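Local structure of PUA domain-containing protein (Thermoplasma acidophilum DSM 1728, 1Q7H) at residues S69-T74 and D99-G104. The protein is of uncharacterised function but carries a PUA domain and therefore probably binds RNA, perhaps in connection with translation initiation. Sequence-based numbering, arbitrary orientation.
Sequences SRNIVT and DSIRKG
Ile101 pushes its CD1 methyl against Val73 and the backbone of Asn71, and this one side chain carries the tightly packed half of the contact. CD1 lies 3.7 Å from Val73 CG2, the two side chains meeting at about a right angle, and 3.8 Å from Asn71 CA. The torsions make this possible: Ile101 CG1 stands anti to its own carbonyl carbon (chi1 -73°) and the chain extends beyond it (chi2 163°), carrying the methyl to the point where strand 72-75 begins. Val73 answers with the branch that lies beside its backbone N. Ile107 of strand 106-111 touches both side chains, so the pair packs against that strand of the PUA-domain sheet.

The opposite character prevails around Ser100, where two waters bridge the segments. Ser100 OG and Asn71 OD1 are 4.4 Å apart, and one water donates to both, at 2.9 Å from OG and 2.8 Å from OD1. A second water donates to Ser100 OG and accepts from Arg70 NE, sitting in the guanidinium plane at its edge, while Asn71 OD1 lies off-centre over one face of that group. Direct bonds also hold these groups: Asp98 binds Ser100 OG through OD1 and Asn71 N through OD2, and Asn71 ND2 reaches Met106 O.

Shortening Ile101 to an alanine here would probably open a gap beside Val73 CG2 and over Asn71 CA, removing the apolar part of the contact. Here, apolar contact and water bridges divide the work: Ile101 packs the loop directly against the start of the strand, whereas on the polar side the two segments are linked through water, with Asp98, just before the loop, adding direct bonds to both.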
loop_
_atom_site.group_PDB
_atom_site.type_symbol
_atom_site.label_atom_id
_atom_site.label_comp_id
_atom_site.label_asym_id
_atom_site.label_seq_id
_atom_site.Cartn_x
_atom_site.Cartn_y
_atom_site.Cartn_z
ATOM N N SER A 69 -4.494 0.251 -9.903
ATOM C CA SER A 69 -4.534 -0.386 -11.215
ATOM C C SER A 69 -3.146 -0.764 -11.709
ATOM O O SER A 69 -3.000 -1.306 -12.796
ATOM C CB SER A 69 -5.206 0.527 -12.239
ATOM O OG SER A 69 -4.498 1.746 -12.371
ATOM N N ARG A 70 -2.122 -0.463 -10.920
ATOM C CA ARG A 70 -0.762 -0.814 -11.307
ATOM C C ARG A 70 0.051 -1.187 -10.085
ATOM O O ARG A 70 -0.368 -0.945 -8.954
ATOM C CB ARG A 70 -0.085 0.349 -12.056
ATOM C CG ARG A 70 -0.123 1.695 -11.325
ATOM C CD ARG A 70 0.339 2.846 -12.233
ATOM N NE ARG A 70 1.781 2.831 -12.472
ATOM C CZ ARG A 70 2.686 3.489 -11.743
ATOM N NH1 ARG A 70 2.313 4.235 -10.711
ATOM N NH2 ARG A 70 3.974 3.395 -12.047
ATOM N N ASN A 71 1.201 -1.805 -10.336
ATOM C CA ASN A 71 2.143 -2.219 -9.307
ATOM C C ASN A 71 1.589 -3.244 -8.348
ATOM O O ASN A 71 1.946 -3.257 -7.178
ATOM C CB ASN A 71 2.641 -0.996 -8.538
ATOM C CG ASN A 71 3.440 -0.050 -9.419
ATOM O OD1 ASN A 71 3.446 -0.189 -10.641
ATOM N ND2 ASN A 71 4.109 0.917 -8.805
ATOM N N ILE A 72 0.728 -4.113 -8.855
ATOM C CA ILE A 72 0.131 -5.149 -8.033
ATOM C C ILE A 72 0.974 -6.423 -8.039
ATOM O O ILE A 72 1.524 -6.816 -9.065
ATOM C CB ILE A 72 -1.284 -5.487 -8.528
ATOM C CG1 ILE A 72 -2.205 -4.285 -8.342
ATOM C CG2 ILE A 72 -1.839 -6.664 -7.762
ATOM C CD1 ILE A 72 -3.514 -4.430 -9.105
ATOM N N VAL A 73 1.068 -7.057 -6.878
ATOM C CA VAL A 73 1.824 -8.290 -6.717
ATOM C C VAL A 73 0.943 -9.277 -5.978
ATOM O O VAL A 73 0.435 -8.978 -4.899
ATOM C CB VAL A 73 3.103 -8.058 -5.888
ATOM C CG1 VAL A 73 3.867 -9.351 -5.735
ATOM C CG2 VAL A 73 3.965 -7.000 -6.559
ATOM N N THR A 74 0.746 -10.448 -6.569
ATOM C CA THR A 74 -0.085 -11.476 -5.964
ATOM C C THR A 74 0.778 -12.572 -5.357
ATOM O O THR A 74 1.665 -13.111 -6.019
ATOM C CB THR A 74 -1.025 -12.082 -7.005
ATOM O OG1 THR A 74 -1.795 -11.030 -7.583
ATOM C CG2 THR A 74 -1.969 -13.116 -6.364
ATOM N N ASP A 99 4.249 -6.524 -14.803
ATOM C CA ASP A 99 5.582 -6.656 -15.384
ATOM C C ASP A 99 6.319 -5.345 -15.570
ATOM O O ASP A 99 7.448 -5.333 -16.042
ATOM C CB ASP A 99 5.562 -7.442 -16.708
ATOM C CG ASP A 99 4.658 -6.823 -17.758
ATOM O OD1 ASP A 99 4.612 -5.580 -17.865
ATOM O OD2 ASP A 99 4.004 -7.593 -18.497
ATOM N N SER A 100 5.704 -4.238 -15.173
ATOM C CA SER A 100 6.375 -2.962 -15.318
ATOM C C SER A 100 7.051 -2.548 -14.012
ATOM O O SER A 100 7.692 -1.511 -13.948
ATOM C CB SER A 100 5.390 -1.887 -15.780
ATOM O OG SER A 100 4.507 -1.516 -14.746
ATOM N N ILE A 101 6.926 -3.378 -12.977
ATOM C CA ILE A 101 7.538 -3.077 -11.687
ATOM C C ILE A 101 9.067 -3.103 -11.735
ATOM O O ILE A 101 9.683 -4.027 -12.269
ATOM C CB ILE A 101 7.034 -4.057 -10.576
ATOM C CG1 ILE A 101 5.590 -3.725 -10.195
ATOM C CG2 ILE A 101 7.895 -3.943 -9.338
ATOM C CD1 ILE A 101 4.878 -4.847 -9.434
ATOM N N ARG A 102 9.668 -2.064 -11.171
ATOM C CA ARG A 102 11.112 -1.930 -11.130
ATOM C C ARG A 102 11.547 -1.690 -9.691
ATOM O O ARG A 102 10.773 -1.197 -8.863
ATOM C CB ARG A 102 11.562 -0.744 -11.996
ATOM C CG ARG A 102 11.254 -0.892 -13.473
ATOM C CD ARG A 102 12.063 -2.019 -14.091
ATOM N NE ARG A 102 11.702 -2.251 -15.486
ATOM C CZ ARG A 102 10.739 -3.076 -15.893
ATOM N NH1 ARG A 102 10.028 -3.766 -15.012
ATOM N NH2 ARG A 102 10.487 -3.209 -17.191
ATOM N N LYS A 103 12.793 -2.036 -9.403
ATOM C CA LYS A 103 13.346 -1.844 -8.072
ATOM C C LYS A 103 13.082 -0.407 -7.645
ATOM O O LYS A 103 13.348 0.528 -8.396
ATOM C CB LYS A 103 14.852 -2.127 -8.091
ATOM C CG LYS A 103 15.497 -2.064 -6.726
ATOM C CD LYS A 103 16.853 -2.742 -6.707
ATOM C CE LYS A 103 17.398 -2.824 -5.289
ATOM N NZ LYS A 103 18.619 -3.671 -5.223
ATOM N N GLY A 104 12.535 -0.228 -6.447
ATOM C CA GLY A 104 12.259 1.118 -5.978
ATOM C C GLY A 104 10.801 1.548 -6.037
ATOM O O GLY A 104 10.415 2.484 -5.344
HETATM O O HOH W 1 5.046 0.604 -12.822
HETATM O O HOH W 2 2.827 0.993 -14.452
#